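Local atomic coordinates of endonuclease V (Homo sapiens, PDB entry 6OZE), a protein that cleaves inosine-containing RNA as a metal-ion-dependent endoribonuclease of the RNase H-like superfamily. Residues W9-Q13 / V84-F90; C56-V60 / Q230-S235; Y71-R75 / Q102-K106; M76-T80 / R91-F95. The protein carries 4 engineered substitutions. All blocks are in the same frame, centred on the assembly; numbering follows the deposited sequence. Where two conformers were deposited one is given.

Contact 1: residues W9-Q13 / V84-F90; sequences WKREQ and VSGFLAF
Trp-9 and Phe-90 form the face-to-face stack at the heart of this contact: the five-membered ring of Trp-9 and the phenyl ring of Phe-90 lie with centroids 3.7 Å apart and planes at 15°. The two side chains slide past each other in opposite directions, so each also offers its own CB to the other's face. Phe-90 CB sits 4.0 Å from the centroid of the six-membered ring of Trp-9, and Trp-9 CB sits 4.2 Å from that of the Phe-90 ring, a reciprocal pair of CH-pi contacts. Phe-87 completes the aromatic cluster differently. Its ring is slid so far from the indole that the two barely overlap, and the closer touch is Phe-87 CB against Trp-9 CE3 at 3.7 Å.

Apolar packing extends the cluster at its edges. Val-84 CG2 approaches Trp-9 CZ3 near the indole plane, while Lys-10 CG meets Phe-87 CZ at the ring edge, 3.5 Å away.

The one hydrogen bond across the contact runs from Gln-13 NE2 to Gly-86 O, 3.0 Å long with an N-H...O angle of 158°. The extended Gln-13 chain (chi2 180°) carries its amide past Phe-87, and the donor meets the oxygen in the carbonyl plane. Gly-86 belongs to the type II turn from Val-84 to Phe-87. Gln-13 OE1 has a further, weak hydrogen bond to Arg-126.

Helix 3-17 is thereby laid across the turn that leads into helix 89-106, with His-133 of helix 130-138 placed edge-to-face against Phe-90.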
loop_
_atom_site.group_PDB
_atom_site.type_symbol
_atom_site.label_atom_id
_atom_site.label_comp_id
_atom_site.label_asym_id
_atom_site.label_seq_id
_atom_site.Cartn_x
_atom_site.Cartn_y
_atom_site.Cartn_z
ATOM N N TRP A 9 13.227 14.302 -9.629
ATOM C CA TRP A 9 12.389 13.285 -8.993
ATOM C C TRP A 9 13.159 11.986 -8.801
ATOM O O TRP A 9 13.088 11.358 -7.735
ATOM C CB TRP A 9 11.150 13.026 -9.850
ATOM C CG TRP A 9 9.984 13.905 -9.550
ATOM C CD1 TRP A 9 9.892 14.849 -8.570
ATOM C CD2 TRP A 9 8.731 13.911 -10.238
ATOM N NE1 TRP A 9 8.652 15.445 -8.607
ATOM C CE2 TRP A 9 7.919 14.883 -9.619
ATOM C CE3 TRP A 9 8.209 13.176 -11.305
ATOM C CZ2 TRP A 9 6.619 15.148 -10.044
ATOM C CZ3 TRP A 9 6.915 13.439 -11.721
ATOM C CH2 TRP A 9 6.139 14.418 -11.097
ATOM N N LYS A 10 13.884 11.552 -9.837
ATOM C CA LYS A 10 14.705 10.352 -9.713
ATOM C C LYS A 10 15.717 10.497 -8.589
ATOM O O LYS A 10 15.939 9.562 -7.809
ATOM C CB LYS A 10 15.430 10.078 -11.029
ATOM C CG LYS A 10 14.558 9.483 -12.117
ATOM C CD LYS A 10 15.358 9.344 -13.409
ATOM C CE LYS A 10 14.468 9.005 -14.591
ATOM N NZ LYS A 10 15.261 8.980 -15.854
ATOM N N ARG A 11 16.347 11.666 -8.495
ATOM C CA ARG A 11 17.338 11.879 -7.451
ATOM C C ARG A 11 16.693 11.856 -6.068
ATOM O O ARG A 11 17.288 11.362 -5.102
ATOM C CB ARG A 11 18.052 13.206 -7.705
ATOM C CG ARG A 11 19.404 13.277 -7.069
ATOM C CD ARG A 11 19.490 14.461 -6.152
ATOM N NE ARG A 11 20.139 15.595 -6.787
ATOM C CZ ARG A 11 20.626 16.631 -6.119
ATOM N NH1 ARG A 11 20.534 16.669 -4.796
ATOM N NH2 ARG A 11 21.206 17.624 -6.771
ATOM N N GLU A 12 15.472 12.384 -5.949
ATOM C CA GLU A 12 14.786 12.359 -4.663
ATOM C C GLU A 12 14.346 10.941 -4.298
ATOM O O GLU A 12 14.392 10.553 -3.124
ATOM C CB GLU A 12 13.602 13.333 -4.695
ATOM C CG GLU A 12 12.724 13.354 -3.447
ATOM C CD GLU A 12 13.414 13.925 -2.213
ATOM O OE1 GLU A 12 14.628 14.212 -2.274
ATOM O OE2 GLU A 12 12.728 14.071 -1.175
ATOM N N GLN A 13 13.910 10.150 -5.285
ATOM C CA GLN A 13 13.630 8.747 -5.002
ATOM C C GLN A 13 14.875 8.048 -4.482
ATOM O O GLN A 13 14.809 7.302 -3.501
ATOM C CB GLN A 13 13.130 8.045 -6.261
ATOM C CG GLN A 13 11.710 8.406 -6.623
ATOM C CD GLN A 13 11.251 7.699 -7.883
ATOM O OE1 GLN A 13 12.027 7.518 -8.817
ATOM N NE2 GLN A 13 9.981 7.305 -7.914
ATOM N N VAL A 84 3.683 10.451 -14.486
ATOM C CA VAL A 84 4.736 9.747 -15.209
ATOM C C VAL A 84 4.885 8.377 -14.571
ATOM O O VAL A 84 5.044 8.277 -13.352
ATOM C CB VAL A 84 6.082 10.493 -15.154
ATOM C CG1 VAL A 84 7.130 9.747 -15.978
ATOM C CG2 VAL A 84 5.928 11.921 -15.648
ATOM N N SER A 85 4.840 7.326 -15.391
ATOM C CA SER A 85 4.957 5.971 -14.866
ATOM C C SER A 85 6.253 5.817 -14.084
ATOM O O SER A 85 7.331 6.183 -14.564
ATOM C CB SER A 85 4.921 4.960 -16.013
ATOM O OG SER A 85 3.638 4.922 -16.606
ATOM N N GLY A 86 6.141 5.267 -12.875
ATOM C CA GLY A 86 7.266 5.143 -11.980
ATOM C C GLY A 86 7.383 6.264 -10.973
ATOM O O GLY A 86 8.242 6.197 -10.090
ATOM N N PHE A 87 6.541 7.289 -11.084
ATOM C CA PHE A 87 6.620 8.484 -10.251
ATOM C C PHE A 87 5.268 8.848 -9.645
ATOM O O PHE A 87 5.075 9.989 -9.202
ATOM C CB PHE A 87 7.179 9.655 -11.068
ATOM C CG PHE A 87 8.555 9.412 -11.596
ATOM C CD1 PHE A 87 9.666 9.702 -10.822
ATOM C CD2 PHE A 87 8.751 8.899 -12.875
ATOM C CE1 PHE A 87 10.938 9.494 -11.301
ATOM C CE2 PHE A 87 10.027 8.681 -13.364
ATOM C CZ PHE A 87 11.124 8.979 -12.578
ATOM N N LEU A 88 4.322 7.900 -9.628
ATOM C CA LEU A 88 2.992 8.172 -9.089
ATOM C C LEU A 88 3.055 8.704 -7.667
ATOM O O LEU A 88 2.234 9.546 -7.280
ATOM C CB LEU A 88 2.135 6.903 -9.122
ATOM C CG LEU A 88 0.762 6.984 -8.442
ATOM C CD1 LEU A 88 -0.111 8.057 -9.079
ATOM C CD2 LEU A 88 0.058 5.639 -8.472
ATOM N N ALA A 89 4.020 8.233 -6.874
ATOM C CA ALA A 89 4.077 8.644 -5.475
ATOM C C ALA A 89 4.199 10.156 -5.334
ATOM O O ALA A 89 3.711 10.726 -4.351
ATOM C CB ALA A 89 5.218 7.933 -4.745
ATOM N N PHE A 90 4.826 10.834 -6.305
ATOM C CA PHE A 90 4.941 12.281 -6.223
ATOM C C PHE A 90 3.591 12.971 -6.342
ATOM O O PHE A 90 3.451 14.114 -5.894
ATOM C CB PHE A 90 5.932 12.804 -7.263
ATOM C CG PHE A 90 7.356 12.471 -6.937
ATOM C CD1 PHE A 90 8.108 13.304 -6.123
ATOM C CD2 PHE A 90 7.934 11.311 -7.416
ATOM C CE1 PHE A 90 9.417 12.985 -5.810
ATOM C CE2 PHE A 90 9.246 10.981 -7.096
ATOM C CZ PHE A 90 9.989 11.820 -6.298
#

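Contact 2: residues C56-V60 / Q230-S235; sequences CASLV and QADICS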
loop_
_atom_site.group_PDB
_atom_site.type_symbol
_atom_site.label_atom_id
_atom_site.label_comp_id
_atom_site.label_asym_id
_atom_site.label_seq_id
_atom_site.Cartn_x
_atom_site.Cartn_y
_atom_site.Cartn_z
ATOM N N CYS A 56 -9.859 11.836 -4.415
ATOM C CA CYS A 56 -10.090 11.803 -2.980
ATOM C C CYS A 56 -8.979 10.999 -2.324
ATOM O O CYS A 56 -8.601 9.932 -2.823
ATOM C CB CYS A 56 -11.442 11.173 -2.657
ATOM S SG CYS A 56 -11.848 11.216 -0.923
ATOM N N ALA A 57 -8.436 11.528 -1.232
ATOM C CA ALA A 57 -7.443 10.830 -0.422
ATOM C C ALA A 57 -8.098 10.454 0.896
ATOM O O ALA A 57 -8.787 11.282 1.509
ATOM C CB ALA A 57 -6.220 11.724 -0.170
ATOM N N SER A 58 -7.904 9.199 1.328
ATOM C CA SER A 58 -8.534 8.719 2.549
ATOM C C SER A 58 -7.535 7.996 3.441
ATOM O O SER A 58 -6.635 7.295 2.956
ATOM C CB SER A 58 -9.684 7.749 2.242
ATOM O OG SER A 58 -10.712 8.421 1.508
ATOM N N LEU A 59 -7.717 8.169 4.745
ATOM C CA LEU A 59 -6.976 7.433 5.766
ATOM C C LEU A 59 -7.973 6.836 6.733
ATOM O O LEU A 59 -8.852 7.541 7.241
ATOM C CB LEU A 59 -6.021 8.382 6.504
ATOM C CG LEU A 59 -5.428 7.870 7.822
ATOM C CD1 LEU A 59 -4.481 6.706 7.546
ATOM C CD2 LEU A 59 -4.685 8.998 8.523
ATOM N N VAL A 60 -7.847 5.528 6.979
ATOM C CA VAL A 60 -8.662 4.857 7.981
ATOM C C VAL A 60 -7.735 4.160 8.965
ATOM O O VAL A 60 -6.601 3.802 8.631
ATOM C CB VAL A 60 -9.667 3.849 7.383
ATOM C CG1 VAL A 60 -10.632 4.560 6.427
ATOM C CG2 VAL A 60 -8.934 2.675 6.690
ATOM N N GLN A 230 -11.684 -0.503 3.398
ATOM C CA GLN A 230 -12.428 0.589 4.028
ATOM C C GLN A 230 -11.957 1.943 3.521
ATOM O O GLN A 230 -12.771 2.858 3.373
ATOM C CB GLN A 230 -12.346 0.487 5.553
ATOM C CG GLN A 230 -13.078 -0.736 6.125
ATOM C CD GLN A 230 -14.572 -0.679 5.927
ATOM O OE1 GLN A 230 -15.162 0.404 5.861
ATOM N NE2 GLN A 230 -15.200 -1.841 5.828
ATOM N N ALA A 231 -10.660 2.097 3.232
ATOM C CA ALA A 231 -10.207 3.380 2.696
ATOM C C ALA A 231 -10.756 3.595 1.292
ATOM O O ALA A 231 -11.133 4.722 0.941
ATOM C CB ALA A 231 -8.679 3.467 2.737
ATOM N N ASP A 232 -10.846 2.524 0.497
ATOM C CA ASP A 232 -11.426 2.637 -0.836
ATOM C C ASP A 232 -12.894 3.041 -0.753
ATOM O O ASP A 232 -13.343 3.922 -1.500
ATOM C CB ASP A 232 -11.273 1.318 -1.591
ATOM C CG ASP A 232 -11.785 1.408 -3.015
ATOM O OD1 ASP A 232 -11.123 2.066 -3.849
ATOM O OD2 ASP A 232 -12.854 0.832 -3.300
ATOM N N ILE A 233 -13.654 2.402 0.135
ATOM C CA ILE A 233 -15.063 2.737 0.321
ATOM C C ILE A 233 -15.207 4.180 0.771
ATOM O O ILE A 233 -16.052 4.918 0.255
ATOM C CB ILE A 233 -15.718 1.761 1.314
ATOM C CG1 ILE A 233 -15.799 0.356 0.698
ATOM C CG2 ILE A 233 -17.114 2.250 1.724
ATOM C CD1 ILE A 233 -16.132 -0.739 1.686
ATOM N N CYS A 234 -14.387 4.610 1.738
ATOM C CA CYS A 234 -14.469 6.001 2.195
ATOM C C CYS A 234 -14.251 6.984 1.044
ATOM O O CYS A 234 -14.957 8.000 0.937
ATOM C CB CYS A 234 -13.432 6.245 3.291
ATOM S SG CYS A 234 -13.940 5.646 4.904
ATOM N N SER A 235 -13.266 6.717 0.185
ATOM C CA SER A 235 -13.006 7.645 -0.916
ATOM C C SER A 235 -14.175 7.679 -1.890
ATOM O O SER A 235 -14.574 8.758 -2.356
ATOM C CB SER A 235 -11.735 7.270 -1.669
ATOM O OG SER A 235 -10.594 7.524 -0.899
#
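Val-60, Ser-235 and Ser-58 have the most surface buried where strand 56-60 meets helix 230-235. The hydroxyls of Ser-58 and Ser-235 approach to 2.6 Å between their OG atoms, a hydrogen-bonding distance at which the direction of donation stays open. Each has a second polar partner: Ser-235 OG is hydrogen-bonded to Asp-44 OD2 on strand 39-47, and Ser-58 OG to Ser-74 OG on strand 69-78. A buried row of oxygen atoms therefore passes between helix and sheet. With its OG beside the backbone N (chi1 -63°), Ser-58 turns the hydroxyl to the helix, and its CB lies 3.6 Å from Ala-231 O.

These small residues permit a close approach, the axes of the two segments coming within 7.5 Å of each other. The strand belongs to the mixed central sheet of the RNase H-like fold, which has helices on both faces: Ser-58 and Val-60 face helix 226-242, while Ala-57 and Leu-59, between and beside them, face helix 89-106.

Val-60 divides its two methyl groups between neighbouring turns of the helix. CG1 rests against Cys-234 SG at 3.8 Å, and CG2 against Ala-231 CB at 4.0 Å. An alanine here lacks both branches, which would probably leave Cys-234 SG and Ala-231 CB facing a gap beside the strand. Toward the other end of the contact, Cys-56 SG is 3.8 Å from Ser-235 CA. Its sulfur lies anti to the backbone N (chi1 -175°), flanking Ser-235 on the side away from Val-60.

Contact 3: residues Y71-R75 / Q102-K106; sequences YEESR and QLREK
Lys-106 NZ donates to Tyr-71 OH across 2.6 Å, arriving in plane at the ring edge. The lysine chain is extended up to a bend at chi3 (55°), which turns its ammonium group onto the phenol oxygen. Since that oxygen accepts from the lysine, its own proton goes to a water, with 2.7 Å between Tyr-71 OH and the water oxygen. The water donates to Gln-102 OE1 at 2.5 Å.

The same amide oxygen receives two weak bonds from the guanidinium edge of Arg-75, NH2 at 2.7 Å and NH1 at 2.9 Å from Gln-102 OE1. Both are bent because one oxygen sits between the two N-H groups; the amide and guanidinium planes are turned 46° apart. Arg-75 NH1 also forms a salt bridge with Glu-73 OE2, 2.9 Å away, which is likely to steady the arginine head, though its hydrogen bond is weak. Glu-73 OE1 and Lys-106 NZ, 4.2 Å apart, lie beyond salt-bridge distance but may still attract.

Packing lies further along the tyrosine. Leu-103 CD1 sits over the centre of the Tyr-71 ring, 3.5 Å from its centroid and 12° off the normal, a CH-pi contact. A phenylalanine here keeps the ring for Leu-103 but lacks the hydroxyl, so Lys-106 NZ and the bridging water would probably lose their shared mate.

Strand 69-78 is an outermost strand of the sheet, paired with strand 54-63 through Val-61, Leu-59 and Ala-57. The last turn of helix 89-106 stands over it, and Leu-99 on the preceding turn touches Glu-73 and Arg-75.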
loop_
_atom_site.group_PDB
_atom_site.type_symbol
_atom_site.label_atom_id
_atom_site.label_comp_id
_atom_site.label_asym_id
_atom_site.label_seq_id
_atom_site.Cartn_x
_atom_site.Cartn_y
_atom_site.Cartn_z
ATOM N N TYR A 71 -11.149 5.249 13.130
ATOM C CA TYR A 71 -10.894 6.596 12.633
ATOM C C TYR A 71 -11.038 6.576 11.125
ATOM O O TYR A 71 -10.600 5.626 10.472
ATOM C CB TYR A 71 -9.469 7.053 12.975
ATOM C CG TYR A 71 -9.121 8.433 12.450
ATOM C CD1 TYR A 71 -9.441 9.558 13.175
ATOM C CD2 TYR A 71 -8.471 8.594 11.231
ATOM C CE1 TYR A 71 -9.127 10.821 12.713
ATOM C CE2 TYR A 71 -8.153 9.874 10.754
ATOM C CZ TYR A 71 -8.492 10.969 11.504
ATOM O OH TYR A 71 -8.183 12.246 11.058
ATOM N N GLU A 72 -11.631 7.627 10.569
ATOM C CA GLU A 72 -11.671 7.754 9.121
ATOM C C GLU A 72 -11.655 9.223 8.740
ATOM O O GLU A 72 -12.308 10.049 9.385
ATOM C CB GLU A 72 -12.905 7.070 8.519
ATOM C CG GLU A 72 -14.230 7.556 9.060
ATOM C CD GLU A 72 -15.400 6.746 8.532
ATOM O OE1 GLU A 72 -15.262 5.511 8.398
ATOM O OE2 GLU A 72 -16.454 7.347 8.245
ATOM N N GLU A 73 -10.887 9.545 7.700
ATOM C CA GLU A 73 -10.879 10.902 7.174
ATOM C C GLU A 73 -10.672 10.838 5.672
ATOM O O GLU A 73 -9.793 10.116 5.196
ATOM C CB GLU A 73 -9.789 11.744 7.838
ATOM C CG GLU A 73 -9.745 13.212 7.352
ATOM C CD GLU A 73 -10.970 14.032 7.746
ATOM O OE1 GLU A 73 -11.675 13.661 8.708
ATOM O OE2 GLU A 73 -11.216 15.073 7.097
ATOM N N SER A 74 -11.485 11.595 4.928
ATOM C CA SER A 74 -11.383 11.657 3.474
ATOM C C SER A 74 -11.369 13.119 3.071
ATOM O O SER A 74 -12.060 13.939 3.683
ATOM C CB SER A 74 -12.595 11.018 2.807
ATOM O OG SER A 74 -12.646 9.620 3.086
ATOM N N ARG A 75 -10.582 13.452 2.052
ATOM C CA ARG A 75 -10.518 14.829 1.576
ATOM C C ARG A 75 -10.404 14.839 0.063
ATOM O O ARG A 75 -9.591 14.106 -0.505
ATOM C CB ARG A 75 -9.318 15.559 2.185
ATOM C CG ARG A 75 -9.431 15.753 3.674
ATOM C CD ARG A 75 -9.165 17.192 4.051
ATOM N NE ARG A 75 -7.915 17.313 4.788
ATOM C CZ ARG A 75 -7.792 17.045 6.081
ATOM N NH1 ARG A 75 -8.849 16.644 6.777
ATOM N NH2 ARG A 75 -6.616 17.178 6.680
ATOM N N GLN A 102 -2.283 15.158 10.296
ATOM C CA GLN A 102 -3.494 15.628 10.961
ATOM C C GLN A 102 -3.907 14.679 12.082
ATOM O O GLN A 102 -4.231 15.111 13.197
ATOM C CB GLN A 102 -4.636 15.778 9.955
ATOM C CG GLN A 102 -5.979 16.029 10.633
ATOM C CD GLN A 102 -7.169 15.854 9.710
ATOM O OE1 GLN A 102 -7.050 15.292 8.623
ATOM N NE2 GLN A 102 -8.330 16.335 10.145
ATOM N N LEU A 103 -3.897 13.379 11.801
ATOM C CA LEU A 103 -4.218 12.401 12.836
ATOM C C LEU A 103 -3.222 12.482 13.991
ATOM O O LEU A 103 -3.614 12.497 15.161
ATOM C CB LEU A 103 -4.237 11.002 12.222
ATOM C CG LEU A 103 -4.556 9.880 13.215
ATOM C CD1 LEU A 103 -5.885 10.147 13.914
ATOM C CD2 LEU A 103 -4.554 8.529 12.498
ATOM N N ARG A 104 -1.923 12.545 13.673
ATOM C CA ARG A 104 -0.887 12.537 14.705
ATOM C C ARG A 104 -1.055 13.692 15.684
ATOM O O ARG A 104 -0.741 13.551 16.872
ATOM C CB ARG A 104 0.503 12.582 14.057
ATOM C CG ARG A 104 1.623 12.003 14.922
ATOM C CD ARG A 104 3.018 12.330 14.378
ATOM N NE ARG A 104 3.255 11.818 13.027
ATOM C CZ ARG A 104 3.842 10.655 12.750
ATOM N NH1 ARG A 104 4.256 9.862 13.730
ATOM N NH2 ARG A 104 4.019 10.281 11.489
ATOM N N GLU A 105 -1.559 14.832 15.212
ATOM C CA GLU A 105 -1.762 15.992 16.070
ATOM C C GLU A 105 -3.154 16.022 16.688
ATOM O O GLU A 105 -3.317 16.482 17.825
ATOM C CB GLU A 105 -1.510 17.272 15.272
ATOM C CG GLU A 105 -0.086 17.392 14.758
ATOM C CD GLU A 105 0.102 18.557 13.805
ATOM O OE1 GLU A 105 -0.891 19.256 13.506
ATOM O OE2 GLU A 105 1.245 18.768 13.349
ATOM N N LYS A 106 -4.163 15.543 15.961
ATOM C CA LYS A 106 -5.538 15.594 16.446
ATOM C C LYS A 106 -5.824 14.482 17.454
ATOM O O LYS A 106 -6.417 14.727 18.510
ATOM C CB LYS A 106 -6.505 15.522 15.259
ATOM C CG LYS A 106 -7.972 15.360 15.623
ATOM C CD LYS A 106 -8.857 15.383 14.379
ATOM C CE LYS A 106 -8.423 14.336 13.365
ATOM N NZ LYS A 106 -9.369 14.206 12.207
HETATM O O HOH W 1 -6.613 12.805 8.960
#

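Contact 4: residues M76-T80 / R91-F95; sequences MVSLT and REVPF
Leu-79 and Arg-91 bring the backbones nearest, their CA atoms 5.6 Å apart against 7.5 Å between the CA atoms of Val-77 and Phe-95, where strand 76-78 runs out into an inverse gamma turn centred on Leu-79.

Phe-95 packs against three consecutive residues. Val-77 lies over one face, its CB 3.8 Å from the ring centroid and 20° off the normal, which is CH-pi geometry. Its CG1 branch, anti to the carbonyl carbon (chi1 -61°), reaches the rim at Phe-95 CD1, 3.5 Å away. Leu-79 comes from an oblique direction, CD2 standing 3.3 Å from Phe-95 CE2, and Ser-78 O lies 3.4 Å from Phe-95 CZ. All three approach from one side of the ring plane, that facing strand end and turn.

Arg-91 meets the same turn with the face of its guanidinium, Leu-79 CB lying 4.0 Å above the plane toward the rim. Although Arg-91 NH1 is close to Leu-79 O, the angle is too poor for a hydrogen bond. The head group is fixed instead by backbone oxygens, NH1 bonding to Ala-81 O and NH2 to Ser-52 O. Those two bonds probably offset the cost of burying the charge against an apolar side chain.

Helix 91-95 is kinked: Pro-94 has no N-H to give, and Phe-95 N makes just a weak bond to Glu-92 O. In the RNase H-like fold the third antiparallel strand leads to a helix that packs over the sheet, and this contact lies at that connection, between strand 69-78 and helix 89-106.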
loop_
_atom_site.group_PDB
_atom_site.type_symbol
_atom_site.label_atom_id
_atom_site.label_comp_id
_atom_site.label_asym_id
_atom_site.label_seq_id
_atom_site.Cartn_x
_atom_site.Cartn_y
_atom_site.Cartn_z
ATOM N N MET A 76 -11.197 15.686 -0.590
ATOM C CA MET A 76 -11.000 15.929 -2.011
ATOM C C MET A 76 -9.741 16.762 -2.209
ATOM O O MET A 76 -9.493 17.725 -1.473
ATOM C CB MET A 76 -12.175 16.703 -2.616
ATOM C CG MET A 76 -13.552 16.054 -2.514
ATOM S SD MET A 76 -13.628 14.417 -3.303
ATOM C CE MET A 76 -13.366 14.869 -5.012
ATOM N N VAL A 77 -8.950 16.387 -3.214
ATOM C CA VAL A 77 -7.659 17.004 -3.484
ATOM C C VAL A 77 -7.478 17.121 -4.991
ATOM O O VAL A 77 -8.150 16.449 -5.773
ATOM C CB VAL A 77 -6.491 16.186 -2.876
ATOM C CG1 VAL A 77 -6.630 16.083 -1.356
ATOM C CG2 VAL A 77 -6.440 14.800 -3.491
ATOM N N SER A 78 -6.559 17.994 -5.397
ATOM C CA SER A 78 -6.205 18.169 -6.803
ATOM C C SER A 78 -4.764 17.714 -7.004
ATOM O O SER A 78 -3.846 18.312 -6.437
ATOM C CB SER A 78 -6.345 19.631 -7.218
ATOM O OG SER A 78 -7.701 20.044 -7.174
ATOM N N LEU A 79 -4.575 16.667 -7.810
ATOM C CA LEU A 79 -3.257 16.078 -8.061
ATOM C C LEU A 79 -2.647 16.802 -9.251
ATOM O O LEU A 79 -2.810 16.400 -10.405
ATOM C CB LEU A 79 -3.373 14.582 -8.339
ATOM C CG LEU A 79 -4.135 13.705 -7.343
ATOM C CD1 LEU A 79 -3.773 12.240 -7.535
ATOM C CD2 LEU A 79 -3.855 14.107 -5.926
ATOM N N THR A 80 -1.936 17.889 -8.968
ATOM C CA THR A 80 -1.442 18.750 -10.032
ATOM C C THR A 80 -0.050 18.369 -10.530
ATOM O O THR A 80 0.365 18.860 -11.584
ATOM C CB THR A 80 -1.491 20.212 -9.581
ATOM O OG1 THR A 80 -0.829 20.341 -8.316
ATOM C CG2 THR A 80 -2.933 20.672 -9.442
ATOM N N ARG A 91 2.600 12.310 -6.928
ATOM C CA ARG A 91 1.260 12.881 -6.996
ATOM C C ARG A 91 0.460 12.640 -5.726
ATOM O O ARG A 91 -0.320 13.511 -5.324
ATOM C CB ARG A 91 0.496 12.287 -8.182
ATOM C CG ARG A 91 1.341 12.126 -9.432
ATOM C CD ARG A 91 0.618 12.636 -10.647
ATOM N NE ARG A 91 -0.652 11.965 -10.882
ATOM C CZ ARG A 91 -1.692 12.543 -11.472
ATOM N NH1 ARG A 91 -1.624 13.805 -11.867
ATOM N NH2 ARG A 91 -2.806 11.859 -11.661
ATOM N N GLU A 92 0.646 11.489 -5.082
ATOM C CA GLU A 92 -0.233 11.004 -4.019
ATOM C C GLU A 92 0.316 11.205 -2.615
ATOM O O GLU A 92 -0.444 11.545 -1.699
ATOM C CB GLU A 92 -0.505 9.508 -4.208
ATOM C CG GLU A 92 -1.309 9.160 -5.440
ATOM C CD GLU A 92 -1.667 7.686 -5.484
ATOM O OE1 GLU A 92 -1.366 6.977 -4.503
ATOM O OE2 GLU A 92 -2.254 7.241 -6.492
ATOM N N VAL A 93 1.618 10.975 -2.415
ATOM C CA VAL A 93 2.180 11.034 -1.059
ATOM C C VAL A 93 1.927 12.351 -0.342
ATOM O O VAL A 93 1.630 12.319 0.868
ATOM C CB VAL A 93 3.649 10.589 -1.064
ATOM C CG1 VAL A 93 4.304 10.924 0.264
ATOM C CG2 VAL A 93 3.759 9.095 -1.318
ATOM N N PRO A 94 2.024 13.536 -0.979
ATOM C CA PRO A 94 1.777 14.774 -0.223
ATOM C C PRO A 94 0.459 14.762 0.530
ATOM O O PRO A 94 0.390 15.214 1.680
ATOM C CB PRO A 94 1.794 15.855 -1.307
ATOM C CG PRO A 94 2.682 15.306 -2.351
ATOM C CD PRO A 94 2.401 13.836 -2.375
ATOM N N PHE A 95 -0.595 14.251 -0.097
ATOM C CA PHE A 95 -1.910 14.294 0.526
ATOM C C PHE A 95 -2.067 13.230 1.594
ATOM O O PHE A 95 -2.665 13.487 2.645
ATOM C CB PHE A 95 -2.987 14.181 -0.549
ATOM C CG PHE A 95 -2.843 15.216 -1.605
ATOM C CD1 PHE A 95 -3.202 16.525 -1.348
ATOM C CD2 PHE A 95 -2.283 14.905 -2.831
ATOM C CE1 PHE A 95 -3.044 17.501 -2.309
ATOM C CE2 PHE A 95 -2.114 15.888 -3.793
ATOM C CZ PHE A 95 -2.501 17.181 -3.533
#

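Contact 1 begins nearest the N terminus, with helix 3-17, and closes its loop at 84-90, after three antiparallel strands have been laid down. Contact 2 opens within those strands, at 56-60, and is completed only by the C-terminal helix 226-242, so contacts 1 and 2 cross. Contacts 3 and 4 share strand 69-78 and helix 89-106: contact 4 closes the short connection between them and is nested inside contact 3, and both are nested inside contact 2. Contact 1 crosses these two as well, while touching contact 4 where Ala-89 meets Pro-94. Together they tie the N-terminal helix to helix 89-106 and pack helices on both faces of the sheet at the edge formed by strands 54-63 and 69-78.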